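KauB (Pseudomonas aeruginosa PAO1, PDB 6B4R) probably oxidises a broad range of aldehydes, aminoaldehydes among them, to the corresponding carboxylic acids with NAD(P)+ as electron acceptor. Local coordinates at residues 37-42 with 106-111; 58-63 with 232-237; 182-187 with 482-487; 361-366 with 395-400. All blocks are in the same frame, centred on the assembly; numbering follows the deposited sequence.

Interaction 1: residues 37-42 with 106-111. With K (potassium ion), chain G.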
loop_
_atom_site.group_PDB
_atom_site.type_symbol
_atom_site.label_atom_id
_atom_site.label_comp_id
_atom_site.label_asym_id
_atom_site.label_seq_id
_atom_site.Cartn_x
_atom_site.Cartn_y
_atom_site.Cartn_z
ATOM N N PHE A 37 -27.801 -39.334 0.885
ATOM C CA PHE A 37 -28.228 -39.341 -0.512
ATOM C C PHE A 37 -27.225 -40.111 -1.367
ATOM O O PHE A 37 -26.062 -40.247 -0.993
ATOM C CB PHE A 37 -28.446 -37.917 -1.047
ATOM C CG PHE A 37 -27.214 -37.054 -1.024
ATOM C CD1 PHE A 37 -26.905 -36.290 0.090
ATOM C CD2 PHE A 37 -26.375 -36.993 -2.125
ATOM C CE1 PHE A 37 -25.775 -35.490 0.109
ATOM C CE2 PHE A 37 -25.244 -36.197 -2.110
ATOM C CZ PHE A 37 -24.945 -35.443 -0.993
ATOM N N ASP A 38 -27.680 -40.623 -2.505
ATOM C CA ASP A 38 -26.816 -41.412 -3.375
ATOM C C ASP A 38 -25.972 -40.532 -4.289
ATOM O O ASP A 38 -26.498 -39.810 -5.136
ATOM C CB ASP A 38 -27.635 -42.403 -4.206
ATOM C CG ASP A 38 -28.321 -43.452 -3.353
ATOM O OD1 ASP A 38 -27.843 -43.717 -2.229
ATOM O OD2 ASP A 38 -29.340 -44.015 -3.808
ATOM N N CYS A 39 -24.659 -40.598 -4.108
ATOM C CA CYS A 39 -23.732 -39.878 -4.966
ATOM C C CYS A 39 -23.476 -40.697 -6.227
ATOM O O CYS A 39 -22.846 -41.751 -6.172
ATOM C CB CYS A 39 -22.421 -39.619 -4.222
ATOM S SG CYS A 39 -21.283 -38.495 -5.059
ATOM N N LEU A 40 -23.978 -40.218 -7.362
ATOM C CA LEU A 40 -23.826 -40.936 -8.625
ATOM C C LEU A 40 -22.826 -40.244 -9.547
ATOM O O LEU A 40 -22.522 -39.065 -9.378
ATOM C CB LEU A 40 -25.177 -41.085 -9.327
ATOM C CG LEU A 40 -26.290 -41.750 -8.512
ATOM C CD1 LEU A 40 -27.525 -41.954 -9.369
ATOM C CD2 LEU A 40 -25.817 -43.070 -7.922
ATOM N N SER A 41 -22.320 -40.986 -10.525
ATOM C CA SER A 41 -21.307 -40.462 -11.431
ATOM C C SER A 41 -21.875 -40.208 -12.819
ATOM O O SER A 41 -22.551 -41.062 -13.379
ATOM C CB SER A 41 -20.135 -41.439 -11.537
ATOM O OG SER A 41 -19.195 -40.999 -12.503
ATOM N N PRO A 42 -21.591 -39.029 -13.386
ATOM C CA PRO A 42 -22.025 -38.729 -14.754
ATOM C C PRO A 42 -21.160 -39.429 -15.801
ATOM O O PRO A 42 -21.445 -39.326 -16.995
ATOM C CB PRO A 42 -21.850 -37.216 -14.845
ATOM C CG PRO A 42 -20.755 -36.912 -13.890
ATOM C CD PRO A 42 -20.904 -37.888 -12.758
ATOM N N THR A 106 -13.197 -36.261 -10.970
ATOM C CA THR A 106 -13.679 -36.807 -12.235
ATOM C C THR A 106 -14.903 -37.708 -12.077
ATOM O O THR A 106 -15.883 -37.575 -12.811
ATOM C CB THR A 106 -12.562 -37.598 -12.934
ATOM O OG1 THR A 106 -11.550 -36.690 -13.383
ATOM C CG2 THR A 106 -13.108 -38.373 -14.120
ATOM N N LEU A 107 -14.841 -38.628 -11.120
ATOM C CA LEU A 107 -15.963 -39.519 -10.850
ATOM C C LEU A 107 -17.183 -38.740 -10.366
ATOM O O LEU A 107 -18.314 -39.055 -10.729
ATOM C CB LEU A 107 -15.569 -40.583 -9.820
ATOM C CG LEU A 107 -14.537 -41.614 -10.278
ATOM C CD1 LEU A 107 -14.199 -42.580 -9.153
ATOM C CD2 LEU A 107 -15.042 -42.365 -11.500
ATOM N N ASP A 108 -16.945 -37.713 -9.556
ATOM C CA ASP A 108 -18.029 -36.940 -8.961
ATOM C C ASP A 108 -18.820 -36.116 -9.981
ATOM O O ASP A 108 -20.032 -36.281 -10.109
ATOM C CB ASP A 108 -17.484 -36.021 -7.868
ATOM C CG ASP A 108 -18.414 -35.913 -6.680
ATOM O OD1 ASP A 108 -19.610 -36.235 -6.827
ATOM O OD2 ASP A 108 -17.950 -35.495 -5.598
ATOM N N MET A 109 -18.138 -35.234 -10.707
ATOM C CA MET A 109 -18.839 -34.278 -11.565
ATOM C C MET A 109 -18.518 -34.377 -13.062
ATOM O O MET A 109 -19.087 -33.644 -13.867
ATOM C CB MET A 109 -18.664 -32.842 -11.044
ATOM C CG MET A 109 -17.235 -32.457 -10.681
ATOM S SD MET A 109 -16.215 -32.184 -12.139
ATOM C CE MET A 109 -17.137 -30.879 -12.957
ATOM N N GLY A 110 -17.608 -35.276 -13.430
ATOM C CA GLY A 110 -17.453 -35.668 -14.821
ATOM C C GLY A 110 -16.389 -35.008 -15.686
ATOM O O GLY A 110 -16.285 -35.322 -16.873
ATOM N N LYS A 111 -15.597 -34.104 -15.117
ATOM C CA LYS A 111 -14.546 -33.447 -15.893
ATOM C C LYS A 111 -13.403 -34.421 -16.184
ATOM O O LYS A 111 -13.193 -35.368 -15.426
ATOM C CB LYS A 111 -14.028 -32.198 -15.169
ATOM C CG LYS A 111 -13.171 -32.483 -13.954
ATOM C CD LYS A 111 -12.511 -31.212 -13.444
ATOM C CE LYS A 111 -13.544 -30.135 -13.152
ATOM N NZ LYS A 111 -12.929 -28.886 -12.636
HETATM K K K G . -22.010 -36.642 -8.256
HETATM O O HOH W 1 -23.785 -36.322 -6.011
#

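Interaction 2: residues 58-63 with 232-237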
loop_
_atom_site.group_PDB
_atom_site.type_symbol
_atom_site.label_atom_id
_atom_site.label_comp_id
_atom_site.label_asym_id
_atom_site.label_seq_id
_atom_site.Cartn_x
_atom_site.Cartn_y
_atom_site.Cartn_z
ATOM N N ASP A 58 -27.451 -30.193 12.060
ATOM C CA ASP A 58 -26.027 -30.327 11.780
ATOM C C ASP A 58 -25.361 -28.964 11.633
ATOM O O ASP A 58 -24.223 -28.770 12.061
ATOM C CB ASP A 58 -25.810 -31.159 10.519
ATOM C CG ASP A 58 -26.477 -32.517 10.597
ATOM O OD1 ASP A 58 -25.937 -33.402 11.296
ATOM O OD2 ASP A 58 -27.539 -32.697 9.965
ATOM N N ALA A 59 -26.076 -28.024 11.019
ATOM C CA ALA A 59 -25.575 -26.664 10.864
ATOM C C ALA A 59 -25.411 -26.000 12.226
ATOM O O ALA A 59 -24.401 -25.353 12.491
ATOM C CB ALA A 59 -26.508 -25.852 9.982
ATOM N N GLU A 60 -26.407 -26.172 13.090
ATOM C CA GLU A 60 -26.357 -25.625 14.440
ATOM C C GLU A 60 -25.170 -26.188 15.219
ATOM O O GLU A 60 -24.465 -25.455 15.910
ATOM C CB GLU A 60 -27.663 -25.912 15.184
ATOM C CG GLU A 60 -27.623 -25.599 16.678
ATOM C CD GLU A 60 -27.515 -24.112 16.971
ATOM O OE1 GLU A 60 -26.381 -23.588 16.995
ATOM O OE2 GLU A 60 -28.565 -23.469 17.187
ATOM N N GLN A 61 -24.950 -27.493 15.093
ATOM C CA GLN A 61 -23.862 -28.152 15.803
ATOM C C GLN A 61 -22.499 -27.711 15.274
ATOM O O GLN A 61 -21.573 -27.463 16.050
ATOM C CB GLN A 61 -24.005 -29.674 15.710
ATOM C CG GLN A 61 -22.919 -30.444 16.446
ATOM C CD GLN A 61 -22.874 -30.117 17.926
ATOM O OE1 GLN A 61 -23.899 -29.817 18.540
ATOM N NE2 GLN A 61 -21.682 -30.170 18.509
ATOM N N ALA A 62 -22.382 -27.610 13.955
ATOM C CA ALA A 62 -21.133 -27.197 13.324
ATOM C C ALA A 62 -20.758 -25.759 13.681
ATOM O O ALA A 62 -19.584 -25.453 13.901
ATOM C CB ALA A 62 -21.218 -27.369 11.816
ATOM N N VAL A 63 -21.755 -24.881 13.736
ATOM C CA VAL A 63 -21.522 -23.485 14.089
ATOM C C VAL A 63 -21.013 -23.353 15.523
ATOM O O VAL A 63 -20.048 -22.629 15.782
ATOM C CB VAL A 63 -22.785 -22.621 13.887
ATOM C CG1 VAL A 63 -22.604 -21.253 14.522
ATOM C CG2 VAL A 63 -23.099 -22.483 12.404
ATOM N N ALA A 232 -27.128 -19.928 6.100
ATOM C CA ALA A 232 -27.423 -18.562 5.683
ATOM C C ALA A 232 -28.298 -17.841 6.704
ATOM O O ALA A 232 -28.181 -16.629 6.888
ATOM C CB ALA A 232 -28.095 -18.561 4.317
ATOM N N LEU A 233 -29.167 -18.595 7.369
ATOM C CA LEU A 233 -30.102 -18.024 8.335
ATOM C C LEU A 233 -29.571 -18.048 9.764
ATOM O O LEU A 233 -30.206 -17.516 10.674
ATOM C CB LEU A 233 -31.446 -18.756 8.282
ATOM C CG LEU A 233 -32.405 -18.404 7.144
ATOM C CD1 LEU A 233 -33.583 -19.360 7.137
ATOM C CD2 LEU A 233 -32.884 -16.965 7.268
ATOM N N HIS A 234 -28.411 -18.664 9.970
ATOM C CA HIS A 234 -27.890 -18.808 11.325
ATOM C C HIS A 234 -27.439 -17.473 11.913
ATOM O O HIS A 234 -26.808 -16.664 11.233
ATOM C CB HIS A 234 -26.757 -19.832 11.387
ATOM C CG HIS A 234 -26.549 -20.405 12.753
ATOM N ND1 HIS A 234 -25.941 -19.700 13.771
ATOM C CD2 HIS A 234 -26.889 -21.605 13.279
ATOM C CE1 HIS A 234 -25.909 -20.446 14.861
ATOM N NE2 HIS A 234 -26.476 -21.607 14.588
ATOM N N MET A 235 -27.763 -17.258 13.185
ATOM C CA MET A 235 -27.519 -15.975 13.844
ATOM C C MET A 235 -26.094 -15.813 14.366
ATOM O O MET A 235 -25.724 -14.737 14.835
ATOM C CB MET A 235 -28.510 -15.767 14.993
ATOM C CG MET A 235 -29.973 -15.749 14.570
ATOM S SD MET A 235 -30.402 -14.326 13.546
ATOM C CE MET A 235 -30.133 -12.976 14.690
ATOM N N ASP A 236 -25.294 -16.874 14.291
ATOM C CA ASP A 236 -23.919 -16.806 14.781
ATOM C C ASP A 236 -22.885 -17.000 13.673
ATOM O O ASP A 236 -21.688 -17.114 13.944
ATOM C CB ASP A 236 -23.685 -17.808 15.915
ATOM C CG ASP A 236 -22.521 -17.413 16.806
ATOM O OD1 ASP A 236 -22.386 -16.208 17.107
ATOM O OD2 ASP A 236 -21.738 -18.305 17.198
ATOM N N VAL A 237 -23.349 -17.038 12.429
ATOM C CA VAL A 237 -22.452 -17.050 11.279
ATOM C C VAL A 237 -22.141 -15.616 10.868
ATOM O O VAL A 237 -23.041 -14.857 10.503
ATOM C CB VAL A 237 -23.055 -17.810 10.081
ATOM C CG1 VAL A 237 -22.214 -17.587 8.830
ATOM C CG2 VAL A 237 -23.176 -19.297 10.397
#

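Interaction 3: residues 182-187 with 482-487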
loop_
_atom_site.group_PDB
_atom_site.type_symbol
_atom_site.label_atom_id
_atom_site.label_comp_id
_atom_site.label_asym_id
_atom_site.label_seq_id
_atom_site.Cartn_x
_atom_site.Cartn_y
_atom_site.Cartn_z
ATOM N N LEU A 182 -8.906 -19.244 6.132
ATOM C CA LEU A 182 -8.106 -19.902 7.164
ATOM C C LEU A 182 -6.826 -19.121 7.454
ATOM O O LEU A 182 -6.336 -19.126 8.583
ATOM C CB LEU A 182 -7.772 -21.345 6.768
ATOM C CG LEU A 182 -8.941 -22.328 6.674
ATOM C CD1 LEU A 182 -8.502 -23.620 6.001
ATOM C CD2 LEU A 182 -9.527 -22.612 8.050
ATOM N N ALA A 183 -6.296 -18.447 6.436
ATOM C CA ALA A 183 -5.084 -17.648 6.594
ATOM C C ALA A 183 -5.294 -16.494 7.568
ATOM O O ALA A 183 -4.373 -16.106 8.291
ATOM C CB ALA A 183 -4.615 -17.121 5.249
ATOM N N THR A 184 -6.508 -15.950 7.588
ATOM C CA THR A 184 -6.826 -14.825 8.464
ATOM C C THR A 184 -7.195 -15.266 9.884
ATOM O O THR A 184 -7.368 -14.435 10.775
ATOM C CB THR A 184 -7.948 -13.944 7.877
ATOM O OG1 THR A 184 -9.064 -14.764 7.511
ATOM C CG2 THR A 184 -7.452 -13.200 6.645
ATOM N N GLY A 185 -7.315 -16.574 10.088
ATOM C CA GLY A 185 -7.548 -17.113 11.416
ATOM C C GLY A 185 -8.996 -17.434 11.741
ATOM O O GLY A 185 -9.346 -17.636 12.903
ATOM N N ASN A 186 -9.842 -17.485 10.718
ATOM C CA ASN A 186 -11.257 -17.778 10.920
ATOM C C ASN A 186 -11.544 -19.271 11.025
ATOM O O ASN A 186 -10.751 -20.105 10.583
ATOM C CB ASN A 186 -12.100 -17.176 9.793
ATOM C CG ASN A 186 -12.098 -15.665 9.810
ATOM O OD1 ASN A 186 -12.766 -15.043 10.636
ATOM N ND2 ASN A 186 -11.351 -15.063 8.894
ATOM N N SER A 187 -12.685 -19.602 11.620
ATOM C CA SER A 187 -13.202 -20.959 11.560
ATOM C C SER A 187 -14.154 -21.039 10.372
ATOM O O SER A 187 -14.976 -20.148 10.166
ATOM C CB SER A 187 -13.919 -21.331 12.858
ATOM O OG SER A 187 -13.008 -21.392 13.942
ATOM N N HIS A 482 -6.770 -9.097 -2.092
ATOM C CA HIS A 482 -8.106 -8.534 -1.924
ATOM C C HIS A 482 -9.079 -9.553 -1.335
ATOM O O HIS A 482 -10.060 -9.182 -0.687
ATOM C CB HIS A 482 -8.640 -8.003 -3.257
ATOM C CG HIS A 482 -7.933 -6.778 -3.745
ATOM N ND1 HIS A 482 -7.865 -5.615 -3.009
ATOM C CD2 HIS A 482 -7.271 -6.529 -4.901
ATOM C CE1 HIS A 482 -7.184 -4.706 -3.683
ATOM N NE2 HIS A 482 -6.811 -5.236 -4.835
ATOM N N ALA A 483 -8.803 -10.834 -1.562
ATOM C CA ALA A 483 -9.651 -11.905 -1.056
ATOM C C ALA A 483 -9.704 -11.910 0.470
ATOM O O ALA A 483 -10.729 -12.248 1.062
ATOM C CB ALA A 483 -9.173 -13.254 -1.578
ATOM N N PHE A 484 -8.597 -11.515 1.097
ATOM C CA PHE A 484 -8.488 -11.500 2.556
ATOM C C PHE A 484 -9.481 -10.538 3.213
ATOM O O PHE A 484 -9.903 -10.753 4.351
ATOM C CB PHE A 484 -7.067 -11.123 2.986
ATOM C CG PHE A 484 -6.028 -12.158 2.648
ATOM C CD1 PHE A 484 -5.569 -13.035 3.617
ATOM C CD2 PHE A 484 -5.500 -12.244 1.371
ATOM C CE1 PHE A 484 -4.609 -13.982 3.317
ATOM C CE2 PHE A 484 -4.541 -13.192 1.064
ATOM C CZ PHE A 484 -4.095 -14.061 2.040
ATOM N N ASP A 485 -9.847 -9.480 2.492
ATOM C CA ASP A 485 -10.723 -8.446 3.033
ATOM C C ASP A 485 -12.136 -8.957 3.306
ATOM O O ASP A 485 -12.875 -8.369 4.096
ATOM C CB ASP A 485 -10.782 -7.240 2.092
ATOM C CG ASP A 485 -9.428 -6.575 1.906
ATOM O OD1 ASP A 485 -8.537 -6.773 2.763
ATOM O OD2 ASP A 485 -9.262 -5.847 0.904
ATOM N N LYS A 486 -12.507 -10.052 2.649
ATOM C CA LYS A 486 -13.836 -10.627 2.811
ATOM C C LYS A 486 -13.965 -11.388 4.126
ATOM O O LYS A 486 -15.067 -11.758 4.532
ATOM C CB LYS A 486 -14.161 -11.557 1.642
ATOM C CG LYS A 486 -14.128 -10.878 0.290
ATOM C CD LYS A 486 -14.607 -11.811 -0.808
ATOM C CE LYS A 486 -13.769 -13.075 -0.866
ATOM N NZ LYS A 486 -14.247 -14.005 -1.926
ATOM N N TYR A 487 -12.834 -11.613 4.788
ATOM C CA TYR A 487 -12.807 -12.429 5.994
ATOM C C TYR A 487 -12.202 -11.678 7.171
ATOM O O TYR A 487 -11.821 -12.282 8.172
ATOM C CB TYR A 487 -12.026 -13.718 5.741
ATOM C CG TYR A 487 -12.462 -14.440 4.489
ATOM C CD1 TYR A 487 -13.618 -15.208 4.476
ATOM C CD2 TYR A 487 -11.725 -14.344 3.318
ATOM C CE1 TYR A 487 -14.023 -15.868 3.332
ATOM C CE2 TYR A 487 -12.122 -14.998 2.168
ATOM C CZ TYR A 487 -13.272 -15.759 2.180
ATOM O OH TYR A 487 -13.674 -16.414 1.038
#

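Interaction 4: residues 361-366 with 395-400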
loop_
_atom_site.group_PDB
_atom_site.type_symbol
_atom_site.label_atom_id
_atom_site.label_comp_id
_atom_site.label_asym_id
_atom_site.label_seq_id
_atom_site.Cartn_x
_atom_site.Cartn_y
_atom_site.Cartn_z
ATOM N N HIS A 361 -32.511 -22.876 -31.984
ATOM C CA HIS A 361 -33.169 -23.093 -33.266
ATOM C C HIS A 361 -34.419 -22.229 -33.372
ATOM O O HIS A 361 -34.687 -21.634 -34.416
ATOM C CB HIS A 361 -33.552 -24.567 -33.430
ATOM C CG HIS A 361 -32.379 -25.495 -33.501
ATOM N ND1 HIS A 361 -31.594 -25.616 -34.627
ATOM C CD2 HIS A 361 -31.867 -26.358 -32.592
ATOM C CE1 HIS A 361 -30.644 -26.507 -34.406
ATOM N NE2 HIS A 361 -30.789 -26.973 -33.177
ATOM N N ASN A 362 -35.175 -22.169 -32.278
ATOM C CA ASN A 362 -36.426 -21.418 -32.230
ATOM C C ASN A 362 -36.228 -19.907 -32.343
ATOM O O ASN A 362 -37.077 -19.204 -32.887
ATOM C CB ASN A 362 -37.199 -21.751 -30.950
ATOM C CG ASN A 362 -37.493 -23.235 -30.814
ATOM O OD1 ASN A 362 -37.520 -23.970 -31.803
ATOM N ND2 ASN A 362 -37.717 -23.683 -29.584
ATOM N N ASP A 363 -35.107 -19.411 -31.824
ATOM C CA ASP A 363 -34.781 -17.991 -31.926
ATOM C C ASP A 363 -34.387 -17.621 -33.352
ATOM O O ASP A 363 -34.318 -16.442 -33.698
ATOM C CB ASP A 363 -33.646 -17.623 -30.966
ATOM C CG ASP A 363 -34.059 -17.708 -29.508
ATOM O OD1 ASP A 363 -35.266 -17.551 -29.217
ATOM O OD2 ASP A 363 -33.171 -17.928 -28.652
ATOM N N GLY A 364 -34.115 -18.632 -34.171
ATOM C CA GLY A 364 -33.771 -18.416 -35.563
ATOM C C GLY A 364 -32.280 -18.430 -35.838
ATOM O O GLY A 364 -31.843 -18.047 -36.924
ATOM N N ALA A 365 -31.495 -18.869 -34.859
ATOM C CA ALA A 365 -30.045 -18.940 -35.022
ATOM C C ALA A 365 -29.646 -20.156 -35.857
ATOM O O ALA A 365 -30.330 -21.176 -35.840
ATOM C CB ALA A 365 -29.359 -18.971 -33.665
ATOM N N LYS A 366 -28.539 -20.042 -36.586
ATOM C CA LYS A 366 -28.089 -21.109 -37.478
ATOM C C LYS A 366 -27.046 -22.021 -36.832
ATOM O O LYS A 366 -25.962 -21.575 -36.458
ATOM C CB LYS A 366 -27.530 -20.518 -38.775
ATOM C CG LYS A 366 -26.929 -21.548 -39.718
ATOM C CD LYS A 366 -26.366 -20.886 -40.968
ATOM C CE LYS A 366 -25.719 -21.903 -41.898
ATOM N NZ LYS A 366 -25.153 -21.251 -43.115
ATOM N N MET A 395 -31.537 -12.585 -28.405
ATOM C CA MET A 395 -31.972 -13.977 -28.366
ATOM C C MET A 395 -31.764 -14.583 -26.983
ATOM O O MET A 395 -30.947 -14.100 -26.197
ATOM C CB MET A 395 -31.232 -14.801 -29.421
ATOM C CG MET A 395 -31.527 -14.384 -30.849
ATOM S SD MET A 395 -30.641 -15.382 -32.059
ATOM C CE MET A 395 -31.246 -14.679 -33.594
ATOM N N LYS A 396 -32.512 -15.644 -26.692
ATOM C CA LYS A 396 -32.477 -16.275 -25.378
ATOM C C LYS A 396 -31.110 -16.886 -25.066
ATOM O O LYS A 396 -30.622 -16.792 -23.939
ATOM C CB LYS A 396 -33.573 -17.338 -25.265
ATOM C CG LYS A 396 -33.705 -17.948 -23.879
ATOM C CD LYS A 396 -34.727 -19.073 -23.861
ATOM C CE LYS A 396 -34.914 -19.622 -22.455
ATOM N NZ LYS A 396 -35.791 -20.826 -22.434
ATOM N N ILE A 397 -30.491 -17.501 -26.069
ATOM C CA ILE A 397 -29.203 -18.160 -25.882
ATOM C C ILE A 397 -28.047 -17.166 -25.770
ATOM O O ILE A 397 -26.914 -17.551 -25.483
ATOM C CB ILE A 397 -28.897 -19.145 -27.029
ATOM C CG1 ILE A 397 -28.825 -18.406 -28.366
ATOM C CG2 ILE A 397 -29.941 -20.248 -27.082
ATOM C CD1 ILE A 397 -28.430 -19.295 -29.528
ATOM N N ALA A 398 -28.336 -15.889 -26.002
ATOM C CA ALA A 398 -27.309 -14.854 -25.953
ATOM C C ALA A 398 -27.352 -14.067 -24.648
ATOM O O ALA A 398 -26.344 -13.502 -24.224
ATOM C CB ALA A 398 -27.446 -13.913 -27.142
ATOM N N ARG A 399 -28.517 -14.037 -24.010
ATOM C CA ARG A 399 -28.689 -13.259 -22.789
ATOM C C ARG A 399 -28.670 -14.120 -21.532
ATOM O O ARG A 399 -28.323 -13.646 -20.450
ATOM C CB ARG A 399 -29.985 -12.453 -22.849
ATOM C CG ARG A 399 -30.075 -11.536 -24.055
ATOM C CD ARG A 399 -31.116 -10.452 -23.845
ATOM N NE ARG A 399 -30.793 -9.610 -22.698
ATOM C CZ ARG A 399 -29.991 -8.552 -22.752
ATOM N NH1 ARG A 399 -29.425 -8.203 -23.900
ATOM N NH2 ARG A 399 -29.752 -7.842 -21.656
ATOM N N GLU A 400 -29.046 -15.385 -21.675
ATOM C CA GLU A 400 -29.137 -16.276 -20.525
ATOM C C GLU A 400 -27.918 -17.180 -20.426
ATOM O O GLU A 400 -27.399 -17.653 -21.439
ATOM C CB GLU A 400 -30.417 -17.112 -20.592
ATOM C CG GLU A 400 -31.688 -16.281 -20.621
ATOM C CD GLU A 400 -32.942 -17.123 -20.511
ATOM O OE1 GLU A 400 -32.819 -18.341 -20.260
ATOM O OE2 GLU A 400 -34.050 -16.568 -20.674
#

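Interaction 1: residues 37-42 with 106-111
A potassium site joins the end of strand 36-40 to the C-terminal end of helix 98-109, with Leu40 and Asp108 as the ligands contributed by the two segments. Leu40 O lies 2.7 Å from the potassium ion. Asp108 binds the same ion twice, through its main-chain O at 2.7 Å and its carboxylate OD1 at 2.8 Å. Lys195 O and a water complete the set of ligands, so that four protein oxygens surround the cation and three of them are carbonyls. The second carboxylate oxygen of Asp108 accepts a hydrogen bond from Leu198 N, which holds the group in place for OD1 to face the metal. One residue beyond Leu40, Ser41 OG donates to Leu107 O over 2.8 Å, arriving on a lone pair in the carbonyl plane; its hydroxyl is swung to that side by chi1 175°, opposite the backbone N. The ring of Pro42 lies against the end of the helix, its CG 3.5 Å from Met109 C, and Gly110 turns the chain away there with positive phi. A cation held by main-chain carbonyls and one aspartate within a single subunit matches the monovalent-cation site described in other aldehyde dehydrogenases.

Interaction 2: residues 58-63 with 232-237
The His234 ring turns one face to Val63 and its NE2 edge to Glu60, both on helix 56-72. Val63 CG2 sits almost squarely above the ring, 4.0 Å from the centroid of His234, in a CH-pi contact. The other branch reaches over the same imidazole toward its rim, where Val63 CG1 is 3.4 Å from His234 CE1. At the edge, His234 NE2 donates to Glu60 OE1 over 3.1 Å. The acceptor lies in the ring plane, but the carboxylate is turned 82° against the ring, and the N-H meets OE1 from above the carboxylate plane. A bend in the glutamate chain at chi2 (68°) brings its end round to the histidine. Beyond the ring, Val63 CG2 also touches Val237 CG2 at 3.8 Å, the two side chains crossing at about a right angle, and Ile189 of the central sheet packs on Val63 as well. Asp236 sends its carboxylate to Arg67, one further tie to helix 56-72. Its backbone N donates to His234 ND1 over 2.9 Å, close to the ring plane. With ND1 accepting and NE2 donating, both ring nitrogens are engaged and the rotation of the imidazole is fixed; the pattern implies a neutral ring with its hydrogen on NE2.

Interaction 3: residues 182-187 with 482-487
This is a buried, mixed polar and apolar contact in which Asn186 and Thr184, at the C-terminal end of helix 170-183, meet Tyr487 and Phe484 in the turn leading into strand 488-496. Asn186 ND2 donates to Tyr487 O over 2.9 Å, reaching a lone pair in the carbonyl plane at a C=O...N angle of 136°. The opposite end of the same amide accepts from Gly159 N on strand 149-164, so both ends of the asparagine are held and its flip is settled. Gly185, with positive phi, closes helix 170-183 in a Schellman motif and turns the chain toward strand 187-191, within the beta-alpha-beta crossover that links the parallel strands 149-164 and 187-191 of the Rossmann-like nucleotide-binding domain. Thr184 works in two directions: its hydroxyl, at chi1 51°, is bonded back to the helix carbonyl of Ala181 and passes 3.6 Å from Tyr487 CB, while Thr184 CG2 abuts the edge of the other ring, 3.6 Å from Phe484 CD1. Ala183 CB approaches that ring obliquely, 3.7 Å from Phe484 CE1. The Tyr487 ring extends beyond this meeting point and packs against Lys177, Pro180 and Ala181 of helix 170-183.

Interaction 4: residues 361-366 with 395-400
Asp363 and Met395 bring together two helix ends, the Schellman-closed C terminus of helix 347-362 and the N terminus of the short helix 396-399, at the margin of the second mixed sheet of this aldehyde dehydrogenase. Gly364, with positive phi, makes the turn out of the longer helix and leads the chain into strand 366-369.

The polar part rests on one carboxylate. Lys396 N, in the first turn of helix 396-399, donates to Asp363 OD2 over 3.1 Å; the bond is clearly bent, at 135°, and the N-H meets the oxygen from 55° above the carboxylate plane. Met395 occupies the N-cap position itself, so Asp363 supplies, from the end region of helix 347-362, an acceptor for a first-turn amide. This backbone N-H would probably favour the charged form of the carboxylate.

The apolar part is carried by Met395, which is fully extended beyond CG and runs antiparallel to the Asp363 side chain. On its way Met395 SD passes 3.9 Å from Asp363 CB and reaches Ala365 CB at 4.1 Å. Ile397 reaches the same methyl, its CD1 4.3 Å from Ala365 CB, and Phe388 of strand 382-389 packs against both Ala365 and Ile397. The long chain of Lys396 runs away from Asp363 along Tyr356 and Ala359 of helix 347-362, leaving Lys396 CB 3.5 Å from Asp363 OD2. At the far end of the methionine, Met395 CE rests 3.5 Å from Asp363 O.

How the interactions relate
From the N terminus, residues 37-42 pair with 106-111, closing interaction 1, and 58-63 lies within that loop. Its partner 232-237 comes much later, so interactions 1 and 2 cross. Interaction 2 also crosses interaction 3, because 182-187 falls before 232-237 and meets 482-487 near the C terminus. Interaction 4 closes a short loop of its own, 361-366 to 395-400, between the two halves of interaction 3. Interactions 1, 2 and 3 tie strands and helices of the N-terminal half to one another and to the returning C-terminal chain; interaction 4 joins two helix ends beside the second mixed sheet, with its centre about 41 Å from that of interaction 3.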